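Local coordinates for protein tetraacyldisaccharide 4'-kinase (Aquifex aeolicus, PDB 4ITL) that probably transfers the gamma-phosphate of ATP to the 4'-position of a tetraacyldisaccharide 1-phosphate, giving lipid IVA in lipid A biosynthesis, at residues L183-Q188 with K199-M204; T52-Y57 with V298-E303; D139-R144 with I177-A182. All coordinates share one frame; numbering follows the deposited sequence.

How the interactions relate
The three contacts gather around one part of the kinase core. Interactions 1 and 2 have centres about 10 Å apart and touch. Strand 201-212 runs between 182-185, parallel to it, and 291-300, antiparallel to it; helix 51-61 packs on this sheet. Y187 near the end of 183-188 and T52 of helix 51-61 both hydrogen-bond the ATP analogue, so the two contacts meet at the nucleotide site. Interaction 3 lies about 14 Å from interaction 1 and about 17 Å from interaction 2, centre to centre. It touches interaction 1 through K199, whose NZ probably bonds A180 O. In sequence, T52-Y57 comes first, then interaction 3, then interaction 1, and V298-E303 closes the set.

Interaction 1 of 3, residues L183-Q188 with K199-M204; sequences LVLTYQ and KPTFKM. With ACP (phosphomethylphosphonic acid adenylate ester), chain B.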
loop_
_atom_site.group_PDB
_atom_site.type_symbol
_atom_site.label_atom_id
_atom_site.label_comp_id
_atom_site.label_asym_id
_atom_site.label_seq_id
_atom_site.Cartn_x
_atom_site.Cartn_y
_atom_site.Cartn_z
ATOM N N LEU A 183 12.633 -4.798 -8.277
ATOM C CA LEU A 183 11.695 -5.687 -7.627
ATOM C C LEU A 183 11.868 -5.679 -6.101
ATOM O O LEU A 183 13.005 -5.722 -5.579
ATOM C CB LEU A 183 11.988 -7.102 -8.120
ATOM C CG LEU A 183 11.872 -7.264 -9.625
ATOM C CD1 LEU A 183 12.115 -8.730 -9.956
ATOM C CD2 LEU A 183 10.510 -6.837 -10.070
ATOM N N VAL A 184 10.749 -5.696 -5.394
ATOM C CA VAL A 184 10.774 -5.802 -3.945
ATOM C C VAL A 184 10.037 -7.085 -3.584
ATOM O O VAL A 184 8.875 -7.233 -3.917
ATOM C CB VAL A 184 10.121 -4.581 -3.287
ATOM C CG1 VAL A 184 9.969 -4.778 -1.718
ATOM C CG2 VAL A 184 10.937 -3.325 -3.627
ATOM N N LEU A 185 10.720 -8.032 -2.946
ATOM C CA LEU A 185 10.095 -9.297 -2.605
ATOM C C LEU A 185 9.489 -9.188 -1.205
ATOM O O LEU A 185 10.216 -9.179 -0.187
ATOM C CB LEU A 185 11.102 -10.442 -2.699
ATOM C CG LEU A 185 11.990 -10.449 -3.959
ATOM C CD1 LEU A 185 13.010 -11.626 -4.010
ATOM C CD2 LEU A 185 11.153 -10.467 -5.194
ATOM N N THR A 186 8.165 -9.076 -1.155
ATOM C CA THR A 186 7.474 -8.749 0.110
ATOM C C THR A 186 6.951 -9.919 0.951
ATOM O O THR A 186 6.998 -11.101 0.565
ATOM C CB THR A 186 6.253 -7.839 -0.130
ATOM O OG1 THR A 186 5.377 -8.515 -1.026
ATOM C CG2 THR A 186 6.671 -6.557 -0.748
ATOM N N TYR A 187 6.454 -9.551 2.135
ATOM C CA TYR A 187 5.958 -10.486 3.121
ATOM C C TYR A 187 6.957 -11.538 3.494
ATOM O O TYR A 187 6.569 -12.677 3.775
ATOM C CB TYR A 187 4.677 -11.176 2.639
ATOM C CG TYR A 187 3.509 -10.253 2.431
ATOM C CD1 TYR A 187 3.519 -8.947 2.906
ATOM C CD2 TYR A 187 2.393 -10.678 1.735
ATOM C CE1 TYR A 187 2.432 -8.119 2.708
ATOM C CE2 TYR A 187 1.313 -9.867 1.529
ATOM C CZ TYR A 187 1.320 -8.581 2.011
ATOM O OH TYR A 187 0.200 -7.774 1.785
ATOM N N GLN A 188 8.242 -11.184 3.527
ATOM C CA GLN A 188 9.283 -12.186 3.822
ATOM C C GLN A 188 9.151 -12.778 5.237
ATOM O O GLN A 188 9.569 -13.918 5.454
ATOM C CB GLN A 188 10.689 -11.582 3.658
ATOM C CG GLN A 188 11.068 -11.206 2.207
ATOM C CD GLN A 188 11.223 -12.440 1.324
ATOM O OE1 GLN A 188 11.633 -13.476 1.798
ATOM N NE2 GLN A 188 10.841 -12.340 0.057
ATOM N N LYS A 199 17.335 -8.403 -12.408
ATOM C CA LYS A 199 16.950 -7.047 -11.990
ATOM C C LYS A 199 17.347 -6.811 -10.546
ATOM O O LYS A 199 17.288 -7.745 -9.732
ATOM C CB LYS A 199 15.441 -6.843 -12.111
ATOM C CG LYS A 199 14.984 -6.472 -13.503
ATOM C CD LYS A 199 13.493 -6.650 -13.620
ATOM C CE LYS A 199 13.047 -6.539 -15.040
ATOM N NZ LYS A 199 13.450 -5.264 -15.632
ATOM N N PRO A 200 17.701 -5.566 -10.222
ATOM C CA PRO A 200 17.920 -5.118 -8.847
ATOM C C PRO A 200 16.749 -5.539 -7.953
ATOM O O PRO A 200 15.607 -5.127 -8.183
ATOM C CB PRO A 200 17.950 -3.593 -8.977
ATOM C CG PRO A 200 18.177 -3.312 -10.408
ATOM C CD PRO A 200 17.547 -4.432 -11.143
ATOM N N THR A 201 17.032 -6.364 -6.953
ATOM C CA THR A 201 15.989 -7.039 -6.197
ATOM C C THR A 201 16.258 -6.863 -4.686
ATOM O O THR A 201 17.390 -6.970 -4.247
ATOM C CB THR A 201 15.932 -8.569 -6.575
ATOM O OG1 THR A 201 15.654 -8.721 -7.972
ATOM C CG2 THR A 201 14.842 -9.303 -5.791
ATOM N N PHE A 202 15.209 -6.582 -3.924
ATOM C CA PHE A 202 15.309 -6.248 -2.520
ATOM C C PHE A 202 14.252 -6.966 -1.707
ATOM O O PHE A 202 13.088 -6.798 -1.940
ATOM C CB PHE A 202 15.068 -4.756 -2.352
ATOM C CG PHE A 202 16.012 -3.944 -3.127
ATOM C CD1 PHE A 202 17.265 -3.656 -2.620
ATOM C CD2 PHE A 202 15.689 -3.526 -4.400
ATOM C CE1 PHE A 202 18.179 -2.931 -3.368
ATOM C CE2 PHE A 202 16.594 -2.806 -5.151
ATOM C CZ PHE A 202 17.837 -2.510 -4.642
ATOM N N LYS A 203 14.646 -7.717 -0.705
ATOM C CA LYS A 203 13.649 -8.326 0.177
ATOM C C LYS A 203 13.093 -7.328 1.194
ATOM O O LYS A 203 13.853 -6.547 1.799
ATOM C CB LYS A 203 14.303 -9.493 0.921
ATOM C CG LYS A 203 14.594 -10.697 0.057
ATOM C CD LYS A 203 14.928 -11.882 0.970
ATOM C CE LYS A 203 15.424 -13.082 0.204
ATOM N NZ LYS A 203 16.178 -13.945 1.141
ATOM N N MET A 204 11.772 -7.347 1.385
ATOM C CA MET A 204 11.118 -6.484 2.376
ATOM C C MET A 204 10.558 -7.292 3.540
ATOM O O MET A 204 9.879 -8.300 3.326
ATOM C CB MET A 204 9.951 -5.735 1.752
ATOM C CG MET A 204 9.197 -4.866 2.723
ATOM S SD MET A 204 8.017 -3.851 1.823
ATOM C CE MET A 204 6.551 -4.058 2.783
HETATM P PG ACP B . -3.966 -2.795 -1.497
HETATM O O1G ACP B . -5.062 -1.788 -1.780
HETATM O O2G ACP B . -3.393 -3.453 -2.770
HETATM O O3G ACP B . -4.583 -3.924 -0.612
HETATM P PB ACP B . -1.516 -2.942 0.280
HETATM O O1B ACP B . -0.521 -1.987 0.908
HETATM O O2B ACP B . -0.738 -3.735 -0.770
HETATM C C3B ACP B . -2.687 -1.839 -0.576
HETATM P PA ACP B . -1.648 -4.534 2.589
HETATM O O1A ACP B . -0.361 -5.333 2.620
HETATM O O2A ACP B . -2.851 -5.294 3.019
HETATM O O3A ACP B . -2.154 -4.106 1.118
HETATM O "O5'" ACP B . -1.447 -3.264 3.536
HETATM C "C5'" ACP B . -2.580 -2.469 3.841
HETATM C "C4'" ACP B . -2.488 -1.905 5.255
HETATM O "O4'" ACP B . -3.176 -2.853 6.072
HETATM C "C3'" ACP B . -1.130 -1.775 5.857
HETATM O "O3'" ACP B . -0.509 -0.590 5.611
HETATM C "C2'" ACP B . -1.425 -1.947 7.311
HETATM O "O2'" ACP B . -1.938 -0.830 7.967
HETATM C "C1'" ACP B . -2.463 -3.000 7.260
HETATM N N9 ACP B . -1.953 -4.364 7.377
HETATM C C8 ACP B . -1.956 -5.339 6.436
HETATM N N7 ACP B . -1.412 -6.459 6.962
HETATM C C5 ACP B . -1.092 -6.220 8.242
HETATM C C6 ACP B . -0.516 -6.972 9.265
HETATM N N6 ACP B . -0.131 -8.343 9.030
HETATM N N1 ACP B . -0.299 -6.411 10.460
HETATM C C2 ACP B . -0.621 -5.117 10.709
HETATM N N3 ACP B . -1.186 -4.345 9.756
HETATM C C4 ACP B . -1.418 -4.874 8.525
HETATM O O HOH W 1 7.285 -7.765 4.161
#
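V184 CG1 stands anti to the backbone N (chi1 172°), which brings it 3.6 Å from M204 CB. The M204 chain runs on, also anti to its N (178°), so that M204 SD passes V184 CG1 at 4.1 Å and T186 CG2 at 4.0 Å. V184 and M204 meet on one face of a parallel beta pair, strands 182-185 and 201-212 of the core sheet in this P-loop kinase. The pair is joined by backbone bonds: L183 N to P200 O, F202 N to L183 O, L185 N to F202 O, and M204 N to L185 O. On the opposite face L185 crosses T201. L185 CD1 lies 3.5 Å from T201 CG2, a tight contact. T201 OG1 turns back to its own segment and bonds K199 O at 2.6 Å. Beyond the strands, Q188 folds at chi2 and lies across the chain of K203 at about a right angle, with Q188 CD 3.8 Å from K203 CD. Its OE1 is held by F193 N. Its NE2 gives a weak bond to L185 O, while K203 NZ pairs with E194. Replacing Q188 by an alanine would probably leave F193 N without its acceptor and uncover one flank of the K203 chain. The turn brings Y187 to the nucleotide analogue. O1A of the alpha-phosphate lies at the edge of the Y187 ring, in its plane, where Y187 OH donates to it at 2.6 Å.

Interaction 2 of 3, residues T52-Y57 with V298-E303; sequences TSFVMY and VKLERE. With ACP (phosphomethylphosphonic acid adenylate ester), chain B.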
loop_
_atom_site.group_PDB
_atom_site.type_symbol
_atom_site.label_atom_id
_atom_site.label_comp_id
_atom_site.label_asym_id
_atom_site.label_seq_id
_atom_site.Cartn_x
_atom_site.Cartn_y
_atom_site.Cartn_z
ATOM N N THR A 52 1.318 -0.105 0.459
ATOM C CA THR A 52 1.191 1.049 1.344
ATOM C C THR A 52 2.391 1.162 2.283
ATOM O O THR A 52 2.949 2.252 2.480
ATOM C CB THR A 52 -0.096 0.991 2.160
ATOM O OG1 THR A 52 -0.117 -0.249 2.844
ATOM C CG2 THR A 52 -1.292 1.063 1.266
ATOM N N SER A 53 2.772 0.042 2.875
ATOM C CA SER A 53 3.912 -0.013 3.753
ATOM C C SER A 53 5.207 0.387 3.097
ATOM O O SER A 53 6.043 1.094 3.693
ATOM C CB SER A 53 4.030 -1.448 4.241
ATOM O OG SER A 53 2.821 -1.796 4.892
ATOM N N PHE A 54 5.392 -0.069 1.866
ATOM C CA PHE A 54 6.582 0.278 1.114
ATOM C C PHE A 54 6.571 1.767 0.750
ATOM O O PHE A 54 7.576 2.445 0.896
ATOM C CB PHE A 54 6.774 -0.565 -0.140
ATOM C CG PHE A 54 8.085 -0.311 -0.792
ATOM C CD1 PHE A 54 9.250 -0.837 -0.250
ATOM C CD2 PHE A 54 8.175 0.511 -1.910
ATOM C CE1 PHE A 54 10.461 -0.559 -0.817
ATOM C CE2 PHE A 54 9.377 0.791 -2.459
ATOM C CZ PHE A 54 10.521 0.249 -1.935
ATOM N N VAL A 55 5.415 2.287 0.389
ATOM C CA VAL A 55 5.272 3.729 0.146
ATOM C C VAL A 55 5.690 4.535 1.366
ATOM O O VAL A 55 6.457 5.527 1.266
ATOM C CB VAL A 55 3.838 4.075 -0.317
ATOM C CG1 VAL A 55 3.568 5.622 -0.234
ATOM C CG2 VAL A 55 3.603 3.531 -1.747
ATOM N N MET A 56 5.231 4.115 2.537
ATOM C CA MET A 56 5.606 4.841 3.756
ATOM C C MET A 56 7.126 4.778 4.012
ATOM O O MET A 56 7.765 5.755 4.462
ATOM C CB MET A 56 4.823 4.300 4.961
ATOM C CG MET A 56 3.320 4.554 4.859
ATOM S SD MET A 56 2.434 3.702 6.177
ATOM C CE MET A 56 0.729 3.978 5.782
ATOM N N TYR A 57 7.707 3.628 3.733
ATOM C CA TYR A 57 9.138 3.456 3.879
ATOM C C TYR A 57 9.872 4.408 2.946
ATOM O O TYR A 57 10.753 5.153 3.361
ATOM C CB TYR A 57 9.488 1.995 3.593
ATOM C CG TYR A 57 10.954 1.723 3.493
ATOM C CD1 TYR A 57 11.708 1.457 4.626
ATOM C CD2 TYR A 57 11.587 1.732 2.253
ATOM C CE1 TYR A 57 13.070 1.203 4.525
ATOM C CE2 TYR A 57 12.924 1.507 2.136
ATOM C CZ TYR A 57 13.665 1.234 3.271
ATOM O OH TYR A 57 14.996 1.003 3.114
ATOM N N VAL A 298 9.123 -1.280 8.649
ATOM C CA VAL A 298 9.420 -1.868 7.348
ATOM C C VAL A 298 10.947 -1.826 7.214
ATOM O O VAL A 298 11.599 -0.792 7.406
ATOM C CB VAL A 298 8.734 -1.109 6.189
ATOM C CG1 VAL A 298 9.237 -1.640 4.827
ATOM C CG2 VAL A 298 7.212 -1.249 6.300
ATOM N N LYS A 299 11.517 -2.947 6.903
ATOM C CA LYS A 299 12.925 -3.001 6.702
ATOM C C LYS A 299 13.288 -3.630 5.365
ATOM O O LYS A 299 12.695 -4.592 4.972
ATOM C CB LYS A 299 13.559 -3.763 7.840
ATOM C CG LYS A 299 13.192 -3.230 9.194
ATOM C CD LYS A 299 14.015 -3.857 10.257
ATOM C CE LYS A 299 15.333 -3.140 10.354
ATOM N NZ LYS A 299 15.898 -3.301 11.693
ATOM N N LEU A 300 14.259 -3.044 4.691
ATOM C CA LEU A 300 14.704 -3.483 3.373
ATOM C C LEU A 300 16.152 -3.935 3.380
ATOM O O LEU A 300 16.982 -3.233 3.865
ATOM C CB LEU A 300 14.586 -2.326 2.370
ATOM C CG LEU A 300 13.353 -2.087 1.556
ATOM C CD1 LEU A 300 13.044 -3.260 0.707
ATOM C CD2 LEU A 300 12.186 -1.669 2.400
ATOM N N GLU A 301 16.454 -5.074 2.787
ATOM C CA GLU A 301 17.845 -5.422 2.472
ATOM C C GLU A 301 18.490 -4.475 1.485
ATOM O O GLU A 301 17.847 -3.922 0.608
ATOM C CB GLU A 301 17.926 -6.806 1.890
ATOM C CG GLU A 301 17.503 -7.851 2.843
ATOM C CD GLU A 301 17.698 -9.222 2.231
ATOM O OE1 GLU A 301 18.130 -9.273 1.039
ATOM O OE2 GLU A 301 17.436 -10.229 2.947
ATOM N N ARG A 302 19.794 -4.328 1.628
ATOM C CA ARG A 302 20.611 -3.518 0.730
ATOM C C ARG A 302 20.026 -2.119 0.531
ATOM O O ARG A 302 19.861 -1.619 -0.588
ATOM C CB ARG A 302 20.887 -4.265 -0.595
ATOM C CG ARG A 302 22.116 -5.231 -0.526
ATOM C CD ARG A 302 22.401 -5.948 -1.893
ATOM N NE ARG A 302 21.193 -6.654 -2.340
ATOM C CZ ARG A 302 20.933 -7.942 -2.108
ATOM N NH1 ARG A 302 21.823 -8.707 -1.469
ATOM N NH2 ARG A 302 19.785 -8.471 -2.535
ATOM N N GLU A 303 19.755 -1.467 1.648
ATOM C CA GLU A 303 19.082 -0.176 1.633
ATOM C C GLU A 303 19.940 0.871 0.953
ATOM O O GLU A 303 19.444 1.765 0.261
ATOM C CB GLU A 303 18.804 0.265 3.064
ATOM C CG GLU A 303 18.155 1.615 3.166
ATOM C CD GLU A 303 17.578 1.864 4.551
ATOM O OE1 GLU A 303 16.490 1.302 4.850
ATOM O OE2 GLU A 303 18.228 2.598 5.336
HETATM P PG ACP B . -3.966 -2.795 -1.497
HETATM O O1G ACP B . -5.062 -1.788 -1.780
HETATM O O2G ACP B . -3.393 -3.453 -2.770
HETATM O O3G ACP B . -4.583 -3.924 -0.612
HETATM P PB ACP B . -1.516 -2.942 0.280
HETATM O O1B ACP B . -0.521 -1.987 0.908
HETATM O O2B ACP B . -0.738 -3.735 -0.770
HETATM C C3B ACP B . -2.687 -1.839 -0.576
HETATM P PA ACP B . -1.648 -4.534 2.589
HETATM O O1A ACP B . -0.361 -5.333 2.620
HETATM O O2A ACP B . -2.851 -5.294 3.019
HETATM O O3A ACP B . -2.154 -4.106 1.118
HETATM O "O5'" ACP B . -1.447 -3.264 3.536
HETATM C "C5'" ACP B . -2.580 -2.469 3.841
HETATM C "C4'" ACP B . -2.488 -1.905 5.255
HETATM O "O4'" ACP B . -3.176 -2.853 6.072
HETATM C "C3'" ACP B . -1.130 -1.775 5.857
HETATM O "O3'" ACP B . -0.509 -0.590 5.611
HETATM C "C2'" ACP B . -1.425 -1.947 7.311
HETATM O "O2'" ACP B . -1.938 -0.830 7.967
HETATM C "C1'" ACP B . -2.463 -3.000 7.260
HETATM N N9 ACP B . -1.953 -4.364 7.377
HETATM C C8 ACP B . -1.956 -5.339 6.436
HETATM N N7 ACP B . -1.412 -6.459 6.962
HETATM C C5 ACP B . -1.092 -6.220 8.242
HETATM C C6 ACP B . -0.516 -6.972 9.265
HETATM N N6 ACP B . -0.131 -8.343 9.030
HETATM N N1 ACP B . -0.299 -6.411 10.460
HETATM C C2 ACP B . -0.621 -5.117 10.709
HETATM N N3 ACP B . -1.186 -4.345 9.756
HETATM C C4 ACP B . -1.418 -4.874 8.525
#
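Y57 packs closely against V298 and L300, where helix 51-61 crosses the end of strand 291-300. The axes of the short segments pass 8.8 Å apart at 74°. Y57 CG lies anti to the backbone N (chi1 171°), and this carries the ring under L300 CD2. That methyl sits over the middle of the Y57 ring, 3.3 Å from its centroid, in a CH-pi contact. It also reaches the edge of the F54 ring, with L300 CD2 3.8 Å from F54 CE1. V298 CG1 meets Y57 CB, while V298 CG2 lies against S53. M204 of strand 201-212 also touches S53, F54 and V298.

Y57, F54 and S53 are buried here. On the strand's other side K299 points away from the helix and is exposed. At the margin stands the partly exposed E303. Y57 OH bonds E303 OE1, but the modelled 2.3 Å is too short to be trusted in detail. T52 makes no contact with the strand and serves the nucleotide analogue instead. T52 N donates to the beta-phosphate O1B at 2.7 Å. T52 OG1 also donates to O1B and accepts from the ribose O3'. This is the P-loop arrangement, with the phosphate-binding helix backed by the core sheet.

Interaction 3 of 3, residues D139-R144 with I177-A182; sequences DGFQHR and IRRADA
F141, R179 and R144 form a three-layer stack between two loop regions, cation-pi between R179 and F141 and guanidinium on guanidinium between R179 and R144. One loop follows strand 134-137. The other, with a short 3-10 turn, leads into strand 182-185. The R179 guanidinium is the middle layer. One of its faces lies on the F141 ring, centres 4.2 Å apart and planes 27° apart. It sits off the ring centre, so R179 NH2 comes 3.2 Å from F141 CE2 over the ring. The opposite face takes the R144 guanidinium, nearly parallel at 7°. R144 is also displaced, and its CZ lies 3.3 Å from R179 CD.

A bend at chi3 (-55°) turns the R179 head between the two partners. There R179 NH2 donates to F141 O at 2.9 Å. The carbonyl oxygen lies in the guanidinium plane, while the donor sits above the carbonyl plane. A water links the same groups: it donates to F141 O at 2.7 Å and accepts from R179 NE at 3.0 Å. Two bonds thus grip the carbonyl oxygen, and together they probably fix the rotation of the guanidinium.

The stacked arginines bring like charges close, with R144 NE 3.5 Å from R179 NE. Nearby acids probably offset this: R179 NH1 forms salt bridges with E176 and E172, and R144 NH1 with D25. F141 and A180 rest on L153 of strand 150-155, while Y24 and N21 of helix 11-25 touch R144 and R179.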
loop_
_atom_site.group_PDB
_atom_site.type_symbol
_atom_site.label_atom_id
_atom_site.label_comp_id
_atom_site.label_asym_id
_atom_site.label_seq_id
_atom_site.Cartn_x
_atom_site.Cartn_y
_atom_site.Cartn_z
ATOM N N ASP A 139 -0.220 2.988 -6.146
ATOM C CA ASP A 139 -0.553 1.796 -6.924
ATOM C C ASP A 139 -0.437 2.001 -8.452
ATOM O O ASP A 139 -1.442 2.095 -9.145
ATOM C CB ASP A 139 -1.961 1.332 -6.556
ATOM C CG ASP A 139 -2.285 -0.036 -7.089
ATOM O OD1 ASP A 139 -1.365 -0.854 -7.240
ATOM O OD2 ASP A 139 -3.470 -0.296 -7.351
ATOM N N GLY A 140 0.787 2.088 -8.961
ATOM C CA GLY A 140 1.040 2.729 -10.240
ATOM C C GLY A 140 1.450 1.874 -11.435
ATOM O O GLY A 140 1.627 2.402 -12.524
ATOM N N PHE A 141 1.614 0.571 -11.250
ATOM C CA PHE A 141 2.326 -0.241 -12.222
ATOM C C PHE A 141 1.565 -0.420 -13.545
ATOM O O PHE A 141 2.183 -0.457 -14.620
ATOM C CB PHE A 141 2.650 -1.591 -11.596
ATOM C CG PHE A 141 3.533 -2.499 -12.454
ATOM C CD1 PHE A 141 4.905 -2.304 -12.517
ATOM C CD2 PHE A 141 2.988 -3.558 -13.134
ATOM C CE1 PHE A 141 5.710 -3.148 -13.258
ATOM C CE2 PHE A 141 3.791 -4.424 -13.883
ATOM C CZ PHE A 141 5.152 -4.209 -13.945
ATOM N N GLN A 142 0.243 -0.580 -13.424
ATOM C CA GLN A 142 -0.701 -0.716 -14.521
ATOM C C GLN A 142 -1.070 0.667 -15.153
ATOM O O GLN A 142 -1.630 0.706 -16.249
ATOM C CB GLN A 142 -1.973 -1.452 -14.107
ATOM C CG GLN A 142 -1.804 -2.949 -13.868
ATOM C CD GLN A 142 -1.109 -3.250 -12.515
ATOM O OE1 GLN A 142 -1.245 -2.481 -11.564
ATOM N NE2 GLN A 142 -0.318 -4.320 -12.469
ATOM N N HIS A 143 -0.758 1.756 -14.457
ATOM C CA HIS A 143 -1.096 3.095 -14.929
ATOM C C HIS A 143 -0.034 3.653 -15.874
ATOM O O HIS A 143 0.654 4.617 -15.562
ATOM C CB HIS A 143 -1.283 4.046 -13.753
ATOM C CG HIS A 143 -2.132 5.234 -14.068
ATOM N ND1 HIS A 143 -3.475 5.133 -14.351
ATOM C CD2 HIS A 143 -1.830 6.549 -14.144
ATOM C CE1 HIS A 143 -3.964 6.336 -14.587
ATOM N NE2 HIS A 143 -2.987 7.212 -14.464
ATOM N N ARG A 144 0.061 3.045 -17.045
ATOM C CA ARG A 144 1.159 3.283 -17.977
ATOM C C ARG A 144 1.167 4.705 -18.527
ATOM O O ARG A 144 2.202 5.225 -18.911
ATOM C CB ARG A 144 1.123 2.270 -19.106
ATOM C CG ARG A 144 1.646 0.914 -18.682
ATOM C CD ARG A 144 2.891 0.535 -19.452
ATOM N NE ARG A 144 2.695 -0.718 -20.145
ATOM C CZ ARG A 144 3.554 -1.229 -21.008
ATOM N NH1 ARG A 144 3.281 -2.381 -21.579
ATOM N NH2 ARG A 144 4.673 -0.592 -21.295
ATOM N N ILE A 177 6.784 -8.491 -15.531
ATOM C CA ILE A 177 7.843 -8.175 -14.613
ATOM C C ILE A 177 8.962 -7.458 -15.357
ATOM O O ILE A 177 9.685 -6.651 -14.761
ATOM C CB ILE A 177 8.349 -9.440 -13.932
ATOM C CG1 ILE A 177 7.313 -9.895 -12.910
ATOM C CG2 ILE A 177 9.652 -9.175 -13.245
ATOM C CD1 ILE A 177 7.396 -11.346 -12.588
ATOM N N ARG A 178 9.080 -7.708 -16.663
ATOM C CA ARG A 178 10.094 -7.036 -17.464
ATOM C C ARG A 178 10.055 -5.504 -17.363
ATOM O O ARG A 178 11.078 -4.865 -17.531
ATOM C CB ARG A 178 9.988 -7.449 -18.932
ATOM C CG ARG A 178 8.763 -6.914 -19.651
ATOM C CD ARG A 178 8.751 -7.407 -21.108
ATOM N NE ARG A 178 7.399 -7.428 -21.657
ATOM C CZ ARG A 178 6.962 -8.288 -22.576
ATOM N NH1 ARG A 178 7.763 -9.223 -23.078
ATOM N NH2 ARG A 178 5.704 -8.214 -22.995
ATOM N N ARG A 179 8.892 -4.920 -17.095
ATOM C CA ARG A 179 8.748 -3.455 -17.063
ATOM C C ARG A 179 9.307 -2.828 -15.768
ATOM O O ARG A 179 9.459 -1.634 -15.689
ATOM C CB ARG A 179 7.268 -3.034 -17.173
ATOM C CG ARG A 179 6.482 -3.643 -18.312
ATOM C CD ARG A 179 5.297 -2.782 -18.701
ATOM N NE ARG A 179 4.362 -2.451 -17.600
ATOM C CZ ARG A 179 3.304 -3.181 -17.261
ATOM N NH1 ARG A 179 3.041 -4.331 -17.870
ATOM N NH2 ARG A 179 2.509 -2.756 -16.296
ATOM N N ALA A 180 9.583 -3.614 -14.736
ATOM C CA ALA A 180 10.135 -3.048 -13.496
ATOM C C ALA A 180 11.615 -2.627 -13.574
ATOM O O ALA A 180 12.414 -3.309 -14.162
ATOM C CB ALA A 180 9.982 -4.037 -12.407
ATOM N N ASP A 181 11.984 -1.504 -12.962
ATOM C CA ASP A 181 13.413 -1.189 -12.801
ATOM C C ASP A 181 13.923 -1.908 -11.551
ATOM O O ASP A 181 15.093 -2.175 -11.414
ATOM C CB ASP A 181 13.586 0.332 -12.650
ATOM C CG ASP A 181 13.029 1.109 -13.873
ATOM O OD1 ASP A 181 13.342 0.728 -15.008
ATOM O OD2 ASP A 181 12.221 2.046 -13.690
ATOM N N ALA A 182 13.018 -2.199 -10.614
ATOM C CA ALA A 182 13.420 -2.804 -9.355
ATOM C C ALA A 182 12.275 -3.649 -8.831
ATOM O O ALA A 182 11.114 -3.274 -8.941
ATOM C CB ALA A 182 13.786 -1.716 -8.332
HETATM O O HOH W 2 4.739 -0.329 -15.558
#